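PDB 3K9T: putative polysaccharide biosynthesis protein with aminopeptidase-like domain from Clostridium acetobutylicum, which binds one zinc ion per subunit, is not expected to have peptidase activity despite its aminopeptidase-like domain, and may act in the biosynthesis of modified polysaccharides. Local coordinates for residues A[21-26]-A[200-205]; A[182-187]-A[247-252]; A[274-279]-A[347-352]. All blocks are in the same frame, centred on the assembly; numbering follows the deposited sequence.

Contact 1: residues A[21-26]-A[200-205]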
# COMPACT_ATOMS: atom_id res chain seq x y z
N ASN A 21 -44.74 0.44 4.50
CA ASN A 21 -46.02 0.31 5.20
C ASN A 21 -45.87 -0.06 6.68
O ASN A 21 -46.65 0.42 7.51
CB ASN A 21 -46.90 -0.69 4.51
CG ASN A 21 -47.38 -0.23 3.15
OD1 ASN A 21 -47.35 0.96 2.83
ND2 ASN A 21 -47.85 -1.19 2.32
N LEU A 22 -44.87 -0.90 6.99
CA LEU A 22 -44.52 -1.24 8.36
C LEU A 22 -43.98 0.01 9.09
O LEU A 22 -44.33 0.27 10.25
CB LEU A 22 -43.48 -2.37 8.40
CG LEU A 22 -42.92 -2.85 9.76
CD1 LEU A 22 -44.05 -3.01 10.79
CD2 LEU A 22 -42.02 -4.14 9.65
N ILE A 23 -43.14 0.78 8.41
CA ILE A 23 -42.61 2.02 8.97
C ILE A 23 -43.79 2.93 9.27
O ILE A 23 -43.91 3.47 10.38
CB ILE A 23 -41.61 2.72 7.99
CG1 ILE A 23 -40.30 1.91 7.89
CG2 ILE A 23 -41.42 4.26 8.36
CD1 ILE A 23 -39.40 2.29 6.72
N GLU A 24 -44.68 3.08 8.31
CA GLU A 24 -45.81 3.98 8.51
C GLU A 24 -46.66 3.55 9.72
O GLU A 24 -47.05 4.39 10.53
CB GLU A 24 -46.65 4.04 7.24
CG GLU A 24 -47.73 5.10 7.24
CD GLU A 24 -48.44 5.16 5.91
OE1 GLU A 24 -49.15 4.19 5.62
OE2 GLU A 24 -48.26 6.13 5.13
N GLU A 25 -46.94 2.25 9.83
CA GLU A 25 -47.67 1.71 10.98
C GLU A 25 -46.93 1.97 12.30
O GLU A 25 -47.54 2.31 13.32
CB GLU A 25 -47.91 0.20 10.81
CG GLU A 25 -48.70 -0.40 11.99
CD GLU A 25 -49.20 -1.83 11.76
OE1 GLU A 25 -48.93 -2.43 10.71
OE2 GLU A 25 -49.88 -2.35 12.66
N LEU A 26 -45.61 1.82 12.30
CA LEU A 26 -44.86 2.03 13.52
C LEU A 26 -44.66 3.54 13.88
O LEU A 26 -44.41 3.90 15.04
CB LEU A 26 -43.48 1.32 13.41
CG LEU A 26 -43.42 -0.22 13.45
CD1 LEU A 26 -42.01 -0.75 13.17
CD2 LEU A 26 -43.91 -0.75 14.78
N GLY A 200 -34.33 0.72 9.98
CA GLY A 200 -33.57 -0.49 10.36
C GLY A 200 -34.48 -1.56 10.92
O GLY A 200 -34.32 -2.77 10.64
N VAL A 201 -35.45 -1.10 11.72
CA VAL A 201 -36.42 -1.98 12.34
C VAL A 201 -37.22 -2.66 11.25
O VAL A 201 -37.31 -3.88 11.25
CB VAL A 201 -37.36 -1.23 13.33
CG1 VAL A 201 -38.49 -2.18 13.80
CG2 VAL A 201 -36.59 -0.73 14.49
N ALA A 202 -37.78 -1.89 10.30
CA ALA A 202 -38.60 -2.51 9.24
C ALA A 202 -37.75 -3.36 8.31
O ALA A 202 -38.21 -4.43 7.91
CB ALA A 202 -39.42 -1.51 8.47
N LEU A 203 -36.51 -2.95 8.02
CA LEU A 203 -35.65 -3.73 7.11
C LEU A 203 -35.30 -5.11 7.66
O LEU A 203 -35.47 -6.11 7.00
CB LEU A 203 -34.37 -2.96 6.73
CG LEU A 203 -33.28 -3.77 6.01
CD1 LEU A 203 -33.78 -4.02 4.65
CD2 LEU A 203 -31.91 -3.08 5.95
N ILE A 204 -34.77 -5.13 8.87
CA ILE A 204 -34.33 -6.35 9.53
C ILE A 204 -35.55 -7.29 9.67
O ILE A 204 -35.42 -8.49 9.49
CB ILE A 204 -33.66 -5.95 10.89
CG1 ILE A 204 -32.30 -5.31 10.61
CG2 ILE A 204 -33.44 -7.03 11.81
CD1 ILE A 204 -31.43 -6.11 9.81
N THR A 205 -36.74 -6.73 9.90
CA THR A 205 -37.95 -7.54 9.99
C THR A 205 -38.15 -8.33 8.69
O THR A 205 -38.32 -9.56 8.71
CB THR A 205 -39.16 -6.70 10.38
OG1 THR A 205 -38.93 -6.21 11.71
CG2 THR A 205 -40.47 -7.55 10.36
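In the helical packing of the aminopeptidase-like domain, Leu22, Ile23 and Leu26 of helix 12-26 lie against Val201, Ala202 and Thr205 of helix 194-211. The two short segments run closer to antiparallel than parallel, at 135° between their directions, with axes 9.2 Å apart at closest. No hydrogen bond joins them; the contact is made by aliphatic carbon throughout. Ala202, whose side chain is a single methyl, lets the backbones draw near at the crossing, where Ile23 CA and Ala202 CA are 6.1 Å apart. Its CB sits against two chains at once, 3.6 Å from Ile23 CG1 and 3.9 Å from Leu22 CD2. Leu22 puts CG trans to its own backbone N (chi1 177°), which extends the chain toward the partner helix, and CD2 comes to rest between Ala202 CA and the methyl of Thr205. There Leu22 CD2 meets Thr205 CG2 at 3.8 Å, the two side chains crossing at about a right angle. One turn on, Leu26 CD1 reaches Val201 CG1 at 3.9 Å. The fold is the mixed-sheet α/β architecture of the zinc exopeptidase clan, and helix 194-211 is one of its helices lying on the sheet: Ile204 touches Phe222 and Phe224 of strand 219-225, while Val201 and Ala202 turn to helix 12-26. Leu22 and Leu26 also touch Ile44 of helix 36-45, so a third helix borders the contact. Thr205 turns its methyl to Leu22 while its hydroxyl is engaged within its own helix: OG1 donates to Val201 O at 2.9 Å, tilted 30° from the carbonyl plane, while Thr205 N reaches the same oxygen from the other face of that plane.

Contact 2: residues A[182-187]-A[247-252]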
# COMPACT_ATOMS: atom_id res chain seq x y z
N ILE A 182 -24.58 -15.49 12.14
CA ILE A 182 -24.51 -14.15 11.60
C ILE A 182 -25.53 -13.34 12.45
O ILE A 182 -26.68 -13.81 12.62
CB ILE A 182 -24.88 -14.11 10.10
CG1 ILE A 182 -24.01 -15.10 9.29
CG2 ILE A 182 -24.89 -12.68 9.57
CD1 ILE A 182 -22.50 -14.87 9.29
N LEU A 183 -25.10 -12.19 12.99
CA LEU A 183 -25.91 -11.34 13.88
C LEU A 183 -26.34 -10.06 13.15
O LEU A 183 -25.51 -9.35 12.58
CB LEU A 183 -25.09 -10.97 15.13
CG LEU A 183 -25.74 -10.10 16.24
CD1 LEU A 183 -26.92 -10.80 17.04
CD2 LEU A 183 -24.66 -9.57 17.18
N LEU A 184 -27.64 -9.78 13.16
CA LEU A 184 -28.14 -8.58 12.53
C LEU A 184 -28.93 -7.86 13.60
O LEU A 184 -29.90 -8.40 14.09
CB LEU A 184 -29.03 -8.94 11.33
CG LEU A 184 -28.26 -9.67 10.23
CD1 LEU A 184 -29.19 -10.24 9.24
CD2 LEU A 184 -27.32 -8.70 9.54
N THR A 185 -28.51 -6.66 13.97
CA THR A 185 -29.12 -5.95 15.07
C THR A 185 -29.69 -4.63 14.61
O THR A 185 -29.23 -4.05 13.62
CB THR A 185 -28.09 -5.70 16.20
OG1 THR A 185 -27.31 -4.51 15.92
CG2 THR A 185 -27.16 -6.89 16.36
N THR A 186 -30.69 -4.14 15.32
CA THR A 186 -31.18 -2.80 15.07
C THR A 186 -31.77 -2.25 16.38
O THR A 186 -32.12 -3.03 17.28
CB THR A 186 -32.18 -2.77 13.91
OG1 THR A 186 -32.35 -1.42 13.46
CG2 THR A 186 -33.54 -3.40 14.31
N TYR A 187 -31.89 -0.92 16.48
CA TYR A 187 -32.32 -0.31 17.74
C TYR A 187 -33.75 0.27 17.73
O TYR A 187 -34.19 0.91 16.78
CB TYR A 187 -31.24 0.67 18.28
CG TYR A 187 -30.83 1.74 17.32
CD1 TYR A 187 -31.56 2.90 17.23
CD2 TYR A 187 -29.72 1.61 16.50
CE1 TYR A 187 -31.23 3.89 16.38
CE2 TYR A 187 -29.36 2.63 15.63
CZ TYR A 187 -30.13 3.76 15.56
OH TYR A 187 -29.84 4.81 14.69
N MSE A 247 -19.83 -13.08 12.28
CA MSE A 247 -19.90 -11.75 11.72
C MSE A 247 -21.26 -11.10 12.04
O MSE A 247 -22.19 -11.74 12.51
CB MSE A 247 -19.60 -11.78 10.21
CG MSE A 247 -20.46 -12.68 9.32
SE MSE A 247 -19.68 -12.81 7.53
CE MSE A 247 -19.11 -14.66 7.41
N GLY A 248 -21.36 -9.79 11.83
CA GLY A 248 -22.60 -9.10 12.12
C GLY A 248 -22.71 -7.75 11.46
O GLY A 248 -21.72 -7.20 11.04
N LEU A 249 -23.94 -7.24 11.38
CA LEU A 249 -24.21 -5.93 10.82
C LEU A 249 -25.25 -5.21 11.67
O LEU A 249 -26.22 -5.82 12.06
CB LEU A 249 -24.75 -6.07 9.38
CG LEU A 249 -23.80 -6.42 8.23
CD1 LEU A 249 -24.59 -6.69 6.97
CD2 LEU A 249 -22.78 -5.31 8.02
N VAL A 250 -25.03 -3.93 11.97
CA VAL A 250 -26.03 -3.11 12.63
C VAL A 250 -26.76 -2.30 11.51
O VAL A 250 -26.15 -1.57 10.73
CB VAL A 250 -25.39 -2.15 13.65
CG1 VAL A 250 -26.45 -1.20 14.19
CG2 VAL A 250 -24.65 -2.90 14.79
N ALA A 251 -28.08 -2.45 11.44
CA ALA A 251 -28.86 -1.81 10.42
C ALA A 251 -29.53 -0.56 10.98
O ALA A 251 -30.31 -0.62 11.94
CB ALA A 251 -29.91 -2.75 9.85
N THR A 252 -29.23 0.58 10.37
CA THR A 252 -29.89 1.81 10.72
C THR A 252 -29.80 2.72 9.51
O THR A 252 -28.99 2.48 8.61
CB THR A 252 -29.22 2.47 11.93
OG1 THR A 252 -29.86 3.71 12.17
CG2 THR A 252 -27.73 2.70 11.72
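Strands 181-187 and 245-250 pair in parallel in the middle of the mixed eight-stranded sheet of the zinc exopeptidase fold, Leu183 and Thr185 bonding to residues on either side of Gly248 and Val250. Four backbone hydrogen bonds follow the zigzag expected of parallel strands. Leu183 N donates to Met247 O and Leu183 O accepts from Leu249 N; two residues on, Thr185 N donates to Leu249 O and Thr185 O accepts from Ala251 N at 2.9 Å. Gly248 carries no side chain, and at this level the strands come nearest, with Leu183 CA and Gly248 CA 4.4 Å apart. Strand 219-225 holds the other edge of strand 181-187 through further backbone bonds from Ile182, Leu184 and Thr186.

Side chains also meet on both faces of the sheet. On the face of Leu184 and Leu249 these two leucines run side by side, CD2 of Leu184 resting 3.7 Å from CB of Leu249; helix 336-355 packs on this face, with Tyr346 on Leu249 and Ile353 on Ile182 and selenomethionine Met247, and Ile204 of helix 194-211 reaches Leu184. On the other face a hydroxyl oxygen packs on a methyl, Thr185 OG1 lying 3.3 Å from Val250 CG2.

Polar side chains take over at the C-terminal ends of the strands, beside the zinc site. Thr186 sets OG1 trans to its backbone N (chi1 -164°) and donates to Ala251 O at 2.7 Å, extending the row of backbone bonds with a side chain; the same OG1 is hydrogen-bonded to Asn197 ND2. Tyr187 swings its ring across toward Thr252 and meets the ring of His190, a zinc ligand. Its hydroxyl is hydrogen-bonded to OD1 of Asp196, another ligand, and Tyr187 OH lies 2.7 Å from Thr252 OG1.

Contact 3: residues A[274-279]-A[347-352]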
# COMPACT_ATOMS: atom_id res chain seq x y z
N LYS A 274 -14.98 -7.60 3.72
CA LYS A 274 -14.58 -8.01 2.39
C LYS A 274 -15.83 -8.36 1.60
O LYS A 274 -15.93 -8.01 0.42
CB LYS A 274 -13.58 -9.18 2.44
CG LYS A 274 -12.25 -8.80 3.10
CD LYS A 274 -11.05 -8.76 2.21
CE LYS A 274 -10.34 -10.15 2.19
NZ LYS A 274 -8.85 -10.05 1.86
N ILE A 275 -16.79 -9.01 2.25
CA ILE A 275 -18.02 -9.41 1.54
C ILE A 275 -18.83 -8.16 1.19
O ILE A 275 -19.20 -7.94 0.03
CB ILE A 275 -18.90 -10.37 2.36
CG1 ILE A 275 -18.30 -11.77 2.36
CG2 ILE A 275 -20.34 -10.42 1.81
CD1 ILE A 275 -19.06 -12.70 3.29
N VAL A 276 -19.12 -7.33 2.18
CA VAL A 276 -19.92 -6.14 1.88
C VAL A 276 -19.25 -5.23 0.82
O VAL A 276 -19.93 -4.73 -0.06
CB VAL A 276 -20.31 -5.32 3.15
CG1 VAL A 276 -20.94 -3.97 2.74
CG2 VAL A 276 -21.26 -6.17 4.04
N GLU A 277 -17.94 -5.04 0.88
CA GLU A 277 -17.30 -4.11 -0.09
C GLU A 277 -17.32 -4.72 -1.50
O GLU A 277 -17.46 -3.99 -2.46
CB GLU A 277 -15.91 -3.70 0.35
CG GLU A 277 -15.90 -2.91 1.68
CD GLU A 277 -14.53 -2.89 2.32
OE1 GLU A 277 -13.54 -2.72 1.57
OE2 GLU A 277 -14.43 -3.03 3.56
N LYS A 278 -17.25 -6.05 -1.60
CA LYS A 278 -17.31 -6.74 -2.88
C LYS A 278 -18.70 -6.67 -3.50
O LYS A 278 -18.82 -6.56 -4.73
CB LYS A 278 -16.85 -8.20 -2.73
CG LYS A 278 -16.56 -8.93 -4.06
CD LYS A 278 -15.52 -8.19 -4.92
CE LYS A 278 -15.04 -9.07 -6.06
NZ LYS A 278 -14.46 -8.31 -7.19
N VAL A 279 -19.74 -6.74 -2.67
CA VAL A 279 -21.11 -6.56 -3.16
C VAL A 279 -21.30 -5.12 -3.69
O VAL A 279 -21.77 -4.90 -4.83
CB VAL A 279 -22.18 -6.93 -2.10
CG1 VAL A 279 -23.55 -6.53 -2.58
CG2 VAL A 279 -22.13 -8.47 -1.72
N LEU A 347 -29.71 -8.75 1.23
CA LEU A 347 -29.91 -10.12 0.75
C LEU A 347 -28.70 -10.62 -0.07
O LEU A 347 -28.32 -11.81 0.01
CB LEU A 347 -31.22 -10.23 -0.06
CG LEU A 347 -32.54 -10.15 0.72
CD1 LEU A 347 -33.70 -10.51 -0.17
CD2 LEU A 347 -32.52 -11.09 1.94
N GLU A 348 -28.10 -9.73 -0.85
CA GLU A 348 -26.93 -10.09 -1.68
C GLU A 348 -25.73 -10.37 -0.80
O GLU A 348 -24.90 -11.26 -1.08
CB GLU A 348 -26.59 -8.96 -2.66
CG GLU A 348 -25.60 -9.38 -3.77
CD GLU A 348 -26.12 -10.52 -4.61
OE1 GLU A 348 -27.35 -10.54 -4.86
OE2 GLU A 348 -25.31 -11.39 -5.02
N VAL A 349 -25.61 -9.57 0.26
CA VAL A 349 -24.60 -9.81 1.26
C VAL A 349 -24.78 -11.22 1.83
O VAL A 349 -23.80 -11.97 1.89
CB VAL A 349 -24.59 -8.74 2.33
CG1 VAL A 349 -23.80 -9.19 3.57
CG2 VAL A 349 -24.04 -7.47 1.74
N ILE A 350 -26.02 -11.57 2.20
CA ILE A 350 -26.34 -12.85 2.84
C ILE A 350 -26.11 -13.98 1.86
O ILE A 350 -25.50 -14.98 2.23
CB ILE A 350 -27.77 -12.89 3.44
CG1 ILE A 350 -27.84 -11.99 4.69
CG2 ILE A 350 -28.15 -14.32 3.78
CD1 ILE A 350 -29.27 -11.70 5.28
N TYR A 351 -26.55 -13.81 0.62
CA TYR A 351 -26.22 -14.77 -0.44
C TYR A 351 -24.70 -14.98 -0.53
O TYR A 351 -24.26 -16.10 -0.67
CB TYR A 351 -26.75 -14.28 -1.80
CG TYR A 351 -26.37 -15.14 -3.00
CD1 TYR A 351 -25.11 -15.03 -3.61
CD2 TYR A 351 -27.27 -16.05 -3.53
CE1 TYR A 351 -24.78 -15.81 -4.71
CE2 TYR A 351 -26.94 -16.84 -4.65
CZ TYR A 351 -25.70 -16.71 -5.23
OH TYR A 351 -25.37 -17.49 -6.31
N THR A 352 -23.91 -13.92 -0.42
CA THR A 352 -22.44 -14.05 -0.51
C THR A 352 -21.87 -14.81 0.70
O THR A 352 -21.02 -15.70 0.58
CB THR A 352 -21.77 -12.67 -0.71
OG1 THR A 352 -22.38 -11.99 -1.82
CG2 THR A 352 -20.28 -12.82 -0.99
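Helix segments 274-279 and 347-352 cross at 125° between their directions, with axes 9.5 Å apart at closest and Val276 CA 6.0 Å from Val349 CA. Valine meets valine at the crossing: Val276 CG2 lies 3.8 Å from Val349 CG2, the two side chains passing at a slant. Next to this pair, Ile275 and Thr352 overlap flank to flank, each pointing toward the other's helix, with Ile275 CG2 3.7 Å from Thr352 CB. One turn on from Ile275, Val279 wedges its two methyls between side chains of the partner helix. Its CG1, trans to the backbone N (chi1 171°), presses on the aliphatic part of Glu348, 3.7 Å from CG, while Val279 CG2 sits 3.5 Å from Thr352 OG1 and also borders Val349. That hydroxyl has its bond inside its own helix: Thr352 OG1 donates to Glu348 O at 2.7 Å, and Thr352 N reaches the same carbonyl from the opposite face of its plane. Glu348 serves two environments, since its chain bends at CG (chi2 60°); the methylenes stay with Val279 and the carboxylate forms a salt bridge with Arg417.

This arginine lies in the first turn of helix 416-428 of the permutated winged helix-turn-helix region, so the crossing stands where that region abuts the aminopeptidase-like part. Phe416 touches Thr352, and Leu406 of helix 405-412 touches Ile275. Ile9 of helix 5-10 borders Glu348, and Val276 touches Tyr262 of strand 260-263.

How the contacts relate
Contact 2 lies in the sheet, with helix packing from contacts 1 and 3 against it. Its centre is 15 Å from that of contact 1 and 14 Å from that of contact 3. Helix 194-211 follows strand 181-187 in the chain and lies against it, Gly200 C being 3.3 Å from Thr186 OG1; it also touches segment 247-252, where Ile204 CG1 comes 3.6 Å from Ala251 CB. On the contact 3 side, Leu249 CD1 meets Val349 CG1 at 4.3 Å. Contacts 1 and 3 do not touch, their nearest atoms being about 7 Å apart. Zinc proximity differs: the side chain of Tyr187 in contact 2 is about 4 Å from the ion, that of Val201 in contact 1 about 11 Å, and contact 3 is remote from it.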